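Local coordinates for protein cytochrome (Paracoccus pantotrophus, PDB 2XTS) that forms the N-terminal, heme c-binding part of SoxD, the cytochrome subunit of sulfane dehydrogenase SoxCD, and probably carries electrons released during oxidation of protein-bound sulfur, at residues D91-S96 with Q103-D108. Numbering follows the deposited sequence.
With CA (calcium ion), chain X; HEC (heme c), chain U.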
loop_
_atom_site.group_PDB
_atom_site.type_symbol
_atom_site.label_atom_id
_atom_site.label_comp_id
_atom_site.label_asym_id
_atom_site.label_seq_id
_atom_site.Cartn_x
_atom_site.Cartn_y
_atom_site.Cartn_z
ATOM N N ASP D 91 38.194 -2.121 -9.874
ATOM C CA ASP D 91 37.249 -1.807 -8.818
ATOM C C ASP D 91 36.179 -2.871 -8.648
ATOM O O ASP D 91 35.933 -3.322 -7.545
ATOM C CB ASP D 91 36.676 -0.423 -9.162
ATOM C CG ASP D 91 35.787 0.178 -8.099
ATOM O OD1 ASP D 91 35.537 -0.452 -7.056
ATOM O OD2 ASP D 91 35.332 1.320 -8.350
ATOM N N TYR D 92 35.538 -3.239 -9.744
ATOM C CA TYR D 92 34.471 -4.201 -9.692
ATOM C C TYR D 92 35.002 -5.557 -9.191
ATOM O O TYR D 92 34.369 -6.213 -8.361
ATOM C CB TYR D 92 33.811 -4.350 -11.068
ATOM C CG TYR D 92 32.672 -5.346 -11.091
ATOM C CD1 TYR D 92 31.435 -5.055 -10.486
ATOM C CD2 TYR D 92 32.828 -6.610 -11.636
ATOM C CE1 TYR D 92 30.397 -5.983 -10.493
ATOM C CE2 TYR D 92 31.782 -7.499 -11.640
ATOM C CZ TYR D 92 30.572 -7.188 -11.063
ATOM O OH TYR D 92 29.569 -8.120 -11.120
ATOM N N VAL D 93 36.135 -6.010 -9.731
ATOM C CA VAL D 93 36.692 -7.289 -9.299
ATOM C C VAL D 93 36.980 -7.261 -7.800
ATOM O O VAL D 93 36.646 -8.184 -7.061
ATOM C CB VAL D 93 37.948 -7.664 -10.122
ATOM C CG1 VAL D 93 38.696 -8.806 -9.469
ATOM C CG2 VAL D 93 37.569 -8.018 -11.558
ATOM N N HIS D 94 37.645 -6.199 -7.361
ATOM C CA HIS D 94 38.038 -6.088 -5.965
ATOM C C HIS D 94 36.833 -6.115 -5.018
ATOM O O HIS D 94 36.887 -6.722 -3.948
ATOM C CB HIS D 94 38.844 -4.790 -5.781
ATOM C CG HIS D 94 39.528 -4.666 -4.461
ATOM N ND1 HIS D 94 40.672 -5.368 -4.155
ATOM C CD2 HIS D 94 39.260 -3.890 -3.387
ATOM C CE1 HIS D 94 41.070 -5.048 -2.936
ATOM N NE2 HIS D 94 40.227 -4.161 -2.446
ATOM N N ARG D 95 35.768 -5.425 -5.409
ATOM C CA ARG D 95 34.597 -5.222 -4.554
ATOM C C ARG D 95 33.574 -6.330 -4.594
ATOM O O ARG D 95 32.893 -6.544 -3.605
ATOM C CB ARG D 95 33.933 -3.889 -4.936
ATOM C CG ARG D 95 32.685 -3.518 -4.138
ATOM C CD ARG D 95 32.906 -3.301 -2.657
ATOM N NE ARG D 95 31.695 -2.823 -2.004
ATOM C CZ ARG D 95 30.666 -3.599 -1.697
ATOM N NH1 ARG D 95 30.714 -4.886 -1.969
ATOM N NH2 ARG D 95 29.583 -3.085 -1.125
ATOM N N SER D 96 33.483 -7.026 -5.728
ATOM C CA SER D 96 32.295 -7.813 -6.040
ATOM C C SER D 96 32.521 -9.210 -6.615
ATOM O O SER D 96 31.553 -9.951 -6.804
ATOM C CB SER D 96 31.365 -7.016 -6.967
ATOM O OG SER D 96 30.924 -5.829 -6.325
ATOM N N GLN D 103 35.140 -9.781 -2.074
ATOM C CA GLN D 103 36.047 -9.051 -1.179
ATOM C C GLN D 103 37.066 -9.972 -0.511
ATOM O O GLN D 103 37.450 -9.743 0.637
ATOM C CB GLN D 103 35.323 -8.219 -0.115
ATOM C CG GLN D 103 34.328 -7.242 -0.705
ATOM C CD GLN D 103 33.912 -6.207 0.299
ATOM O OE1 GLN D 103 32.782 -6.196 0.824
ATOM N NE2 GLN D 103 34.819 -5.331 0.590
ATOM N N THR D 104 37.491 -11.000 -1.235
ATOM C CA THR D 104 38.519 -11.915 -0.744
ATOM C C THR D 104 39.872 -11.714 -1.456
ATOM O O THR D 104 40.815 -12.433 -1.172
ATOM C CB THR D 104 38.039 -13.367 -0.893
ATOM O OG1 THR D 104 37.589 -13.560 -2.235
ATOM C CG2 THR D 104 36.934 -13.686 0.106
ATOM N N LEU D 105 39.964 -10.749 -2.364
ATOM C CA LEU D 105 41.198 -10.466 -3.092
ATOM C C LEU D 105 41.962 -9.314 -2.466
ATOM O O LEU D 105 41.376 -8.293 -2.099
ATOM C CB LEU D 105 40.865 -10.065 -4.522
ATOM C CG LEU D 105 40.179 -11.157 -5.343
ATOM C CD1 LEU D 105 39.692 -10.583 -6.648
ATOM C CD2 LEU D 105 41.139 -12.308 -5.578
ATOM N N SER D 106 43.280 -9.479 -2.341
ATOM C CA SER D 106 44.131 -8.388 -1.928
ATOM C C SER D 106 44.310 -7.368 -3.042
ATOM O O SER D 106 43.949 -7.605 -4.199
ATOM C CB SER D 106 45.490 -8.899 -1.508
ATOM O OG SER D 106 46.211 -9.357 -2.634
ATOM N N VAL D 107 44.903 -6.230 -2.691
ATOM C CA VAL D 107 45.251 -5.227 -3.676
ATOM C C VAL D 107 46.173 -5.819 -4.751
ATOM O O VAL D 107 45.950 -5.623 -5.936
ATOM C CB VAL D 107 45.880 -3.973 -3.005
ATOM C CG1 VAL D 107 46.611 -3.090 -4.013
ATOM C CG2 VAL D 107 44.803 -3.183 -2.237
ATOM N N ASP D 108 47.224 -6.523 -4.339
ATOM C CA ASP D 108 48.144 -7.129 -5.289
ATOM C C ASP D 108 47.461 -8.187 -6.138
ATOM O O ASP D 108 47.694 -8.268 -7.344
ATOM C CB ASP D 108 49.344 -7.737 -4.572
ATOM C CG ASP D 108 50.361 -6.698 -4.108
ATOM O OD1 ASP D 108 50.268 -5.508 -4.485
ATOM O OD2 ASP D 108 51.288 -7.124 -3.384
HETATM CA CA CA X . 42.314 -13.936 -0.553
HETATM FE FE HEC U . 32.729 -12.985 -12.135
HETATM C CHA HEC U . 30.650 -10.709 -13.563
HETATM C CHB HEC U . 35.393 -11.072 -12.932
HETATM C CHC HEC U . 34.712 -15.071 -10.387
HETATM C CHD HEC U . 30.185 -15.169 -11.881
HETATM N NA HEC U . 32.969 -11.247 -13.061
HETATM C C1A HEC U . 31.989 -10.479 -13.656
HETATM C C2A HEC U . 32.601 -9.346 -14.348
HETATM C C3A HEC U . 33.930 -9.446 -14.178
HETATM C C4A HEC U . 34.164 -10.635 -13.362
HETATM C CMA HEC U . 35.022 -8.486 -14.678
HETATM C CAA HEC U . 31.815 -8.269 -15.134
HETATM C CBA HEC U . 31.506 -8.727 -16.561
HETATM C CGA HEC U . 30.817 -7.695 -17.399
HETATM O O1A HEC U . 30.083 -6.883 -16.855
HETATM O O2A HEC U . 31.060 -7.761 -18.629
HETATM N NB HEC U . 34.661 -13.024 -11.709
HETATM C C1B HEC U . 35.616 -12.134 -12.101
HETATM C C2B HEC U . 36.846 -12.455 -11.397
HETATM C C3B HEC U . 36.657 -13.562 -10.706
HETATM C C4B HEC U . 35.284 -13.935 -10.863
HETATM C CMB HEC U . 38.165 -11.691 -11.693
HETATM C CAB HEC U . 37.666 -14.278 -9.798
HETATM C CBB HEC U . 38.253 -13.281 -8.768
HETATM N NC HEC U . 32.504 -14.784 -11.286
HETATM C C1C HEC U . 33.455 -15.525 -10.625
HETATM C C2C HEC U . 32.890 -16.773 -10.209
HETATM C C3C HEC U . 31.645 -16.801 -10.680
HETATM C C4C HEC U . 31.385 -15.556 -11.361
HETATM C CMC HEC U . 33.664 -17.898 -9.477
HETATM C CAC HEC U . 30.612 -17.922 -10.616
HETATM C CBC HEC U . 30.261 -18.628 -9.345
HETATM N ND HEC U . 30.791 -12.940 -12.599
HETATM C C1D HEC U . 29.865 -13.922 -12.331
HETATM C C2D HEC U . 28.539 -13.498 -12.629
HETATM C C3D HEC U . 28.693 -12.133 -13.120
HETATM C C4D HEC U . 30.085 -11.865 -13.116
HETATM C CMD HEC U . 27.208 -14.213 -12.457
HETATM C CAD HEC U . 27.559 -11.212 -13.538
HETATM C CBD HEC U . 27.091 -10.415 -12.320
HETATM C CGD HEC U . 25.969 -9.478 -12.624
HETATM O O1D HEC U . 25.658 -9.247 -13.812
HETATM O O2D HEC U . 25.474 -8.843 -11.664
HETATM O O HOH W 1 37.505 -9.535 -3.990
HETATM O O HOH W 2 38.801 -7.346 -1.928
HETATM O O HOH W 3 42.873 -14.086 -3.009
HETATM O O HOH W 4 44.536 -12.597 -0.857
HETATM O O HOH W 5 40.896 -14.797 1.148
#
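V93 and L105 meet over the heme edge of a cytochrome c domain, where helix 86-96 packs against the loop that leads from the axial ligand M97 into helix 107-120. V93 CG1 lies 3.5 Å from L105 CD1, a tight apolar contact. The same V93 CG1 is 3.7 Å from heme CMB, and L105 CD1 is 3.7 Å from heme CBB. CG1 of V93 stands anti to its own nitrogen (chi1 167°), which brings it to both the leucine and the heme methyl. Y92 joins the pocket, with CE2 3.4 Å from heme C2A.

Two waters join the backbones. Water 1 accepts from L105 N and probably donates to H94 O, while water 2 probably bridges H94 O and L105 O. Water 2 also sits over the centre of the H94 ring. The ring edge faces the S106–V107 peptide, and ND1 is hydrogen-bonded to T110.

Q103 CG packs on R95 O at 3.3 Å. The R95 side chain runs beside Q103 and forms a salt bridge with E172 of the neighbouring Sulfite dehydrogenase chain.

The CB of T104 points away from 91-96, while its carbonyl O binds a calcium ion at 2.2 Å, together with waters 3, 4 and 5.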